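PDB 1R2J: protein FkbI from Streptomyces hygroscopicus, which probably acts as an FAD-dependent acyl-ACP dehydrogenase in making the methoxymalonyl extender unit of the polyketide immunosuppressant FK520. Local coordinates for residues Gly34-Gly48 / Gly92-Gly104. Sequence-based numbering, arbitrary orientation.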
loop_
_atom_site.group_PDB
_atom_site.type_symbol
_atom_site.label_atom_id
_atom_site.label_comp_id
_atom_site.label_asym_id
_atom_site.label_seq_id
_atom_site.Cartn_x
_atom_site.Cartn_y
_atom_site.Cartn_z
ATOM N N GLY A 34 0.232 5.667 -14.190
ATOM C CA GLY A 34 -0.492 4.438 -14.467
ATOM C C GLY A 34 -0.279 4.006 -15.908
ATOM O O GLY A 34 -0.015 2.834 -16.194
ATOM N N ALA A 35 -0.389 4.972 -16.818
ATOM C CA ALA A 35 -0.208 4.722 -18.244
ATOM C C ALA A 35 1.238 4.334 -18.552
ATOM O O ALA A 35 1.496 3.663 -19.546
ATOM C CB ALA A 35 -0.609 5.961 -19.047
ATOM N N ASP A 36 2.178 4.756 -17.707
ATOM C CA ASP A 36 3.581 4.399 -17.919
ATOM C C ASP A 36 3.868 3.002 -17.372
ATOM O O ASP A 36 4.981 2.499 -17.512
ATOM C CB ASP A 36 4.533 5.382 -17.228
ATOM C CG ASP A 36 4.550 6.757 -17.882
ATOM O OD1 ASP A 36 4.336 6.850 -19.110
ATOM O OD2 ASP A 36 4.803 7.747 -17.158
ATOM N N GLY A 37 2.873 2.384 -16.739
ATOM C CA GLY A 37 3.070 1.059 -16.175
ATOM C C GLY A 37 3.672 1.083 -14.775
ATOM O O GLY A 37 3.872 0.037 -14.147
ATOM N N LEU A 38 3.987 2.277 -14.285
ATOM C CA LEU A 38 4.551 2.403 -12.950
ATOM C C LEU A 38 3.342 2.233 -12.032
ATOM O O LEU A 38 2.211 2.295 -12.501
ATOM C CB LEU A 38 5.196 3.781 -12.782
ATOM C CG LEU A 38 6.202 4.147 -13.880
ATOM C CD1 LEU A 38 6.530 5.632 -13.793
ATOM C CD2 LEU A 38 7.462 3.296 -13.746
ATOM N N LEU A 39 3.552 2.013 -10.742
ATOM C CA LEU A 39 2.409 1.802 -9.845
ATOM C C LEU A 39 1.817 0.425 -10.122
ATOM O O LEU A 39 1.009 -0.078 -9.348
ATOM C CB LEU A 39 1.317 2.857 -10.077
ATOM C CG LEU A 39 1.501 4.272 -9.522
ATOM C CD1 LEU A 39 2.819 4.870 -9.976
ATOM C CD2 LEU A 39 0.344 5.117 -9.984
ATOM N N CYS A 40 2.258 -0.166 -11.230
ATOM C CA CYS A 40 1.813 -1.469 -11.716
ATOM C C CYS A 40 2.987 -2.260 -12.275
ATOM O O CYS A 40 2.786 -3.270 -12.948
ATOM C CB CYS A 40 0.848 -1.261 -12.879
ATOM S SG CYS A 40 -0.789 -1.854 -12.658
ATOM N N ALA A 41 4.200 -1.782 -12.014
ATOM C CA ALA A 41 5.420 -2.369 -12.551
ATOM C C ALA A 41 5.535 -3.885 -12.713
ATOM O O ALA A 41 6.165 -4.344 -13.662
ATOM C CB ALA A 41 6.626 -1.840 -11.775
ATOM N N GLU A 42 4.939 -4.665 -11.815
ATOM C CA GLU A 42 5.045 -6.120 -11.910
ATOM C C GLU A 42 4.127 -6.780 -12.937
ATOM O O GLU A 42 4.241 -7.979 -13.200
ATOM C CB GLU A 42 4.837 -6.753 -10.529
ATOM C CG GLU A 42 6.042 -6.585 -9.615
ATOM C CD GLU A 42 5.792 -7.062 -8.198
ATOM O OE1 GLU A 42 5.239 -8.167 -8.026
ATOM O OE2 GLU A 42 6.156 -6.328 -7.252
ATOM N N VAL A 43 3.223 -6.003 -13.524
ATOM C CA VAL A 43 2.322 -6.556 -14.531
ATOM C C VAL A 43 3.126 -6.996 -15.752
ATOM O O VAL A 43 3.999 -6.269 -16.233
ATOM C CB VAL A 43 1.243 -5.524 -14.941
ATOM C CG1 VAL A 43 0.466 -6.013 -16.164
ATOM C CG2 VAL A 43 0.288 -5.310 -13.778
ATOM N N ALA A 44 2.829 -8.204 -16.227
ATOM C CA ALA A 44 3.502 -8.791 -17.378
ATOM C C ALA A 44 3.409 -7.906 -18.617
ATOM O O ALA A 44 2.454 -7.147 -18.780
ATOM C CB ALA A 44 2.914 -10.169 -17.669
ATOM N N ALA A 45 4.410 -8.009 -19.486
ATOM C CA ALA A 45 4.453 -7.215 -20.711
ATOM C C ALA A 45 3.293 -7.548 -21.646
ATOM O O ALA A 45 2.818 -6.689 -22.394
ATOM C CB ALA A 45 5.781 -7.436 -21.429
ATOM N N GLU A 46 2.838 -8.797 -21.595
ATOM C CA GLU A 46 1.735 -9.252 -22.434
ATOM C C GLU A 46 0.481 -8.411 -22.233
ATOM O O GLU A 46 -0.397 -8.374 -23.096
ATOM C CB GLU A 46 1.420 -10.720 -22.137
ATOM C CG GLU A 46 2.522 -11.679 -22.549
ATOM C CD GLU A 46 2.223 -13.114 -22.166
ATOM O OE1 GLU A 46 3.011 -14.009 -22.541
ATOM O OE2 GLU A 46 1.201 -13.346 -21.487
ATOM N N HIS A 47 0.397 -7.734 -21.093
ATOM C CA HIS A 47 -0.762 -6.901 -20.794
ATOM C C HIS A 47 -0.353 -5.439 -20.815
ATOM O O HIS A 47 -1.065 -4.566 -20.316
ATOM C CB HIS A 47 -1.346 -7.280 -19.426
ATOM C CG HIS A 47 -1.750 -8.720 -19.324
ATOM N ND1 HIS A 47 -2.840 -9.239 -19.992
ATOM C CD2 HIS A 47 -1.192 -9.757 -18.653
ATOM C CE1 HIS A 47 -2.934 -10.532 -19.737
ATOM N NE2 HIS A 47 -1.947 -10.872 -18.928
ATOM N N GLY A 48 0.806 -5.178 -21.405
ATOM C CA GLY A 48 1.296 -3.816 -21.490
ATOM C C GLY A 48 2.012 -3.375 -20.229
ATOM O O GLY A 48 2.279 -2.190 -20.038
ATOM N N GLY A 92 -9.585 -13.991 -20.163
ATOM C CA GLY A 92 -10.255 -12.803 -20.663
ATOM C C GLY A 92 -10.285 -11.676 -19.649
ATOM O O GLY A 92 -10.183 -10.501 -20.005
ATOM N N GLN A 93 -10.431 -12.036 -18.378
ATOM C CA GLN A 93 -10.475 -11.058 -17.298
ATOM C C GLN A 93 -9.126 -10.384 -17.111
ATOM O O GLN A 93 -9.041 -9.160 -17.037
ATOM C CB GLN A 93 -10.923 -11.736 -16.005
ATOM C CG GLN A 93 -12.432 -11.852 -15.905
ATOM C CD GLN A 93 -12.888 -12.770 -14.795
ATOM O OE1 GLN A 93 -14.055 -12.743 -14.402
ATOM N NE2 GLN A 93 -11.979 -13.599 -14.294
ATOM N N ARG A 94 -8.067 -11.181 -17.040
ATOM C CA ARG A 94 -6.739 -10.616 -16.880
ATOM C C ARG A 94 -6.383 -9.760 -18.094
ATOM O O ARG A 94 -5.788 -8.689 -17.956
ATOM C CB ARG A 94 -5.694 -11.723 -16.701
ATOM C CG ARG A 94 -5.475 -12.588 -17.941
ATOM C CD ARG A 94 -4.254 -13.485 -17.772
ATOM N NE ARG A 94 -4.365 -14.365 -16.612
ATOM C CZ ARG A 94 -4.825 -15.612 -16.653
ATOM N NH1 ARG A 94 -5.230 -16.138 -17.801
ATOM N NH2 ARG A 94 -4.866 -16.339 -15.546
ATOM N N ALA A 95 -6.765 -10.232 -19.278
ATOM C CA ALA A 95 -6.475 -9.529 -20.525
ATOM C C ALA A 95 -7.155 -8.167 -20.619
ATOM O O ALA A 95 -6.604 -7.227 -21.192
ATOM C CB ALA A 95 -6.874 -10.396 -21.714
ATOM N N THR A 96 -8.348 -8.057 -20.050
ATOM C CA THR A 96 -9.088 -6.803 -20.103
ATOM C C THR A 96 -8.682 -5.800 -19.022
ATOM O O THR A 96 -8.328 -4.657 -19.318
ATOM C CB THR A 96 -10.609 -7.057 -19.985
ATOM O OG1 THR A 96 -11.016 -8.002 -20.982
ATOM C CG2 THR A 96 -11.385 -5.764 -20.183
ATOM N N PHE A 97 -8.728 -6.237 -17.771
ATOM C CA PHE A 97 -8.403 -5.367 -16.647
ATOM C C PHE A 97 -6.944 -4.942 -16.531
ATOM O O PHE A 97 -6.657 -3.773 -16.280
ATOM C CB PHE A 97 -8.857 -6.027 -15.348
ATOM C CG PHE A 97 -10.338 -6.286 -15.293
ATOM C CD1 PHE A 97 -11.244 -5.234 -15.394
ATOM C CD2 PHE A 97 -10.828 -7.578 -15.141
ATOM C CE1 PHE A 97 -12.613 -5.465 -15.342
ATOM C CE2 PHE A 97 -12.200 -7.817 -15.088
ATOM C CZ PHE A 97 -13.090 -6.761 -15.189
ATOM N N LEU A 98 -6.021 -5.880 -16.711
ATOM C CA LEU A 98 -4.609 -5.555 -16.602
ATOM C C LEU A 98 -4.149 -4.499 -17.611
ATOM O O LEU A 98 -3.326 -3.640 -17.282
ATOM C CB LEU A 98 -3.759 -6.825 -16.730
ATOM C CG LEU A 98 -3.848 -7.798 -15.544
ATOM C CD1 LEU A 98 -3.071 -9.062 -15.862
ATOM C CD2 LEU A 98 -3.300 -7.156 -14.285
ATOM N N LYS A 99 -4.687 -4.545 -18.827
ATOM C CA LYS A 99 -4.300 -3.578 -19.852
ATOM C C LYS A 99 -4.790 -2.179 -19.492
ATOM O O LYS A 99 -4.136 -1.182 -19.801
ATOM C CB LYS A 99 -4.857 -3.987 -21.217
ATOM C CG LYS A 99 -6.323 -3.613 -21.417
ATOM C CD LYS A 99 -6.483 -2.366 -22.288
ATOM C CE LYS A 99 -5.934 -2.558 -23.707
ATOM N NZ LYS A 99 -6.081 -1.353 -24.574
ATOM N N GLU A 100 -5.945 -2.101 -18.841
ATOM C CA GLU A 100 -6.478 -0.809 -18.440
ATOM C C GLU A 100 -5.672 -0.210 -17.287
ATOM O O GLU A 100 -5.533 1.011 -17.193
ATOM C CB GLU A 100 -7.949 -0.939 -18.040
ATOM C CG GLU A 100 -8.848 -1.399 -19.175
ATOM C CD GLU A 100 -10.313 -1.119 -18.911
ATOM O OE1 GLU A 100 -11.169 -1.724 -19.597
ATOM O OE2 GLU A 100 -10.609 -0.297 -18.015
ATOM N N LEU A 101 -5.144 -1.065 -16.417
ATOM C CA LEU A 101 -4.360 -0.600 -15.271
ATOM C C LEU A 101 -2.949 -0.183 -15.674
ATOM O O LEU A 101 -2.131 0.193 -14.823
ATOM C CB LEU A 101 -4.276 -1.698 -14.200
ATOM C CG LEU A 101 -5.596 -2.162 -13.572
ATOM C CD1 LEU A 101 -5.305 -3.218 -12.522
ATOM C CD2 LEU A 101 -6.319 -0.981 -12.945
ATOM N N THR A 102 -2.665 -0.245 -16.968
ATOM C CA THR A 102 -1.355 0.130 -17.474
ATOM C C THR A 102 -1.546 0.934 -18.796
ATOM O O THR A 102 -0.687 0.922 -19.656
ATOM C CB THR A 102 -0.494 -1.124 -17.739
ATOM O OG1 THR A 102 -0.999 -1.806 -18.887
ATOM C CG2 THR A 102 -0.506 -2.038 -16.560
ATOM N N SER A 103 -2.701 1.590 -18.891
ATOM C CA SER A 103 -3.066 2.463 -19.969
ATOM C C SER A 103 -3.676 3.706 -19.274
ATOM O O SER A 103 -4.367 4.510 -19.936
ATOM C CB SER A 103 -4.179 1.903 -20.868
ATOM O OG SER A 103 -3.781 0.727 -21.483
ATOM N N GLY A 104 -3.534 3.764 -17.945
ATOM C CA GLY A 104 -3.973 4.881 -17.137
ATOM C C GLY A 104 -5.432 4.877 -16.715
ATOM O O GLY A 104 -5.942 3.875 -16.207
HETATM O O HOH W 1 -4.270 -6.822 -20.060
HETATM O O HOH W 2 0.366 -0.325 -21.881
#
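His47 lays its imidazole across the flank of helix 91-100, with Leu98 CD1 over one ring face, 3.7 Å from the centroid, a CH-pi contact. With CG anti to the carbonyl carbon (chi1 -58°), the ring extends back along the helix toward Arg94, whose aliphatic part crosses its far end: Arg94 CD lies 3.7 Å from His47 NE2, and the bend at chi3 leads the guanidinium away from the ring, its plane turned 42° from it. On the other ring nitrogen, His47 ND1 is 2.8 Å from a water, which donates to the carbonyl oxygens of Arg94 and Ala95; with Leu98 on the face, this bridge probably limits rotation of the ring. Replacing His47 with alanine would remove the ring packed on Leu98 CD1 and is likely to open a gap there, leaving the bridging water without its mate in the loop. Next to the ring, His47 O receives a CA-H...O contact from Lys99 CA, 3.4 Å long. Both segments belong to the helical N-terminal domain of the acyl-CoA dehydrogenase fold, where the loop leaving helix 27-35 through a Schellman motif at Gly37 wraps past the C-terminal end of helix 91-100. There the Thr102 hydroxyl, between backbone N and carbonyl carbon (chi1 72°), has several acceptors for one proton, among them His47 O at 3.1 Å and Gly48 O, each a weak bond at most, while a second water joins Gly48 O to Thr102 O. Thr102 CG2 turns inward, meeting Val43 CG1 tip to tip at 4.1 Å and lying beside Cys40 SG, which also rests on Leu101 CB. Val43 sends its other methyl, CG2, to Leu98 CD2, and helix 69-88 backs this apolar patch through Ala82 and Gln86. Gly34 O accepts a CA-H...O contact from Thr102 CA at 3.3 Å.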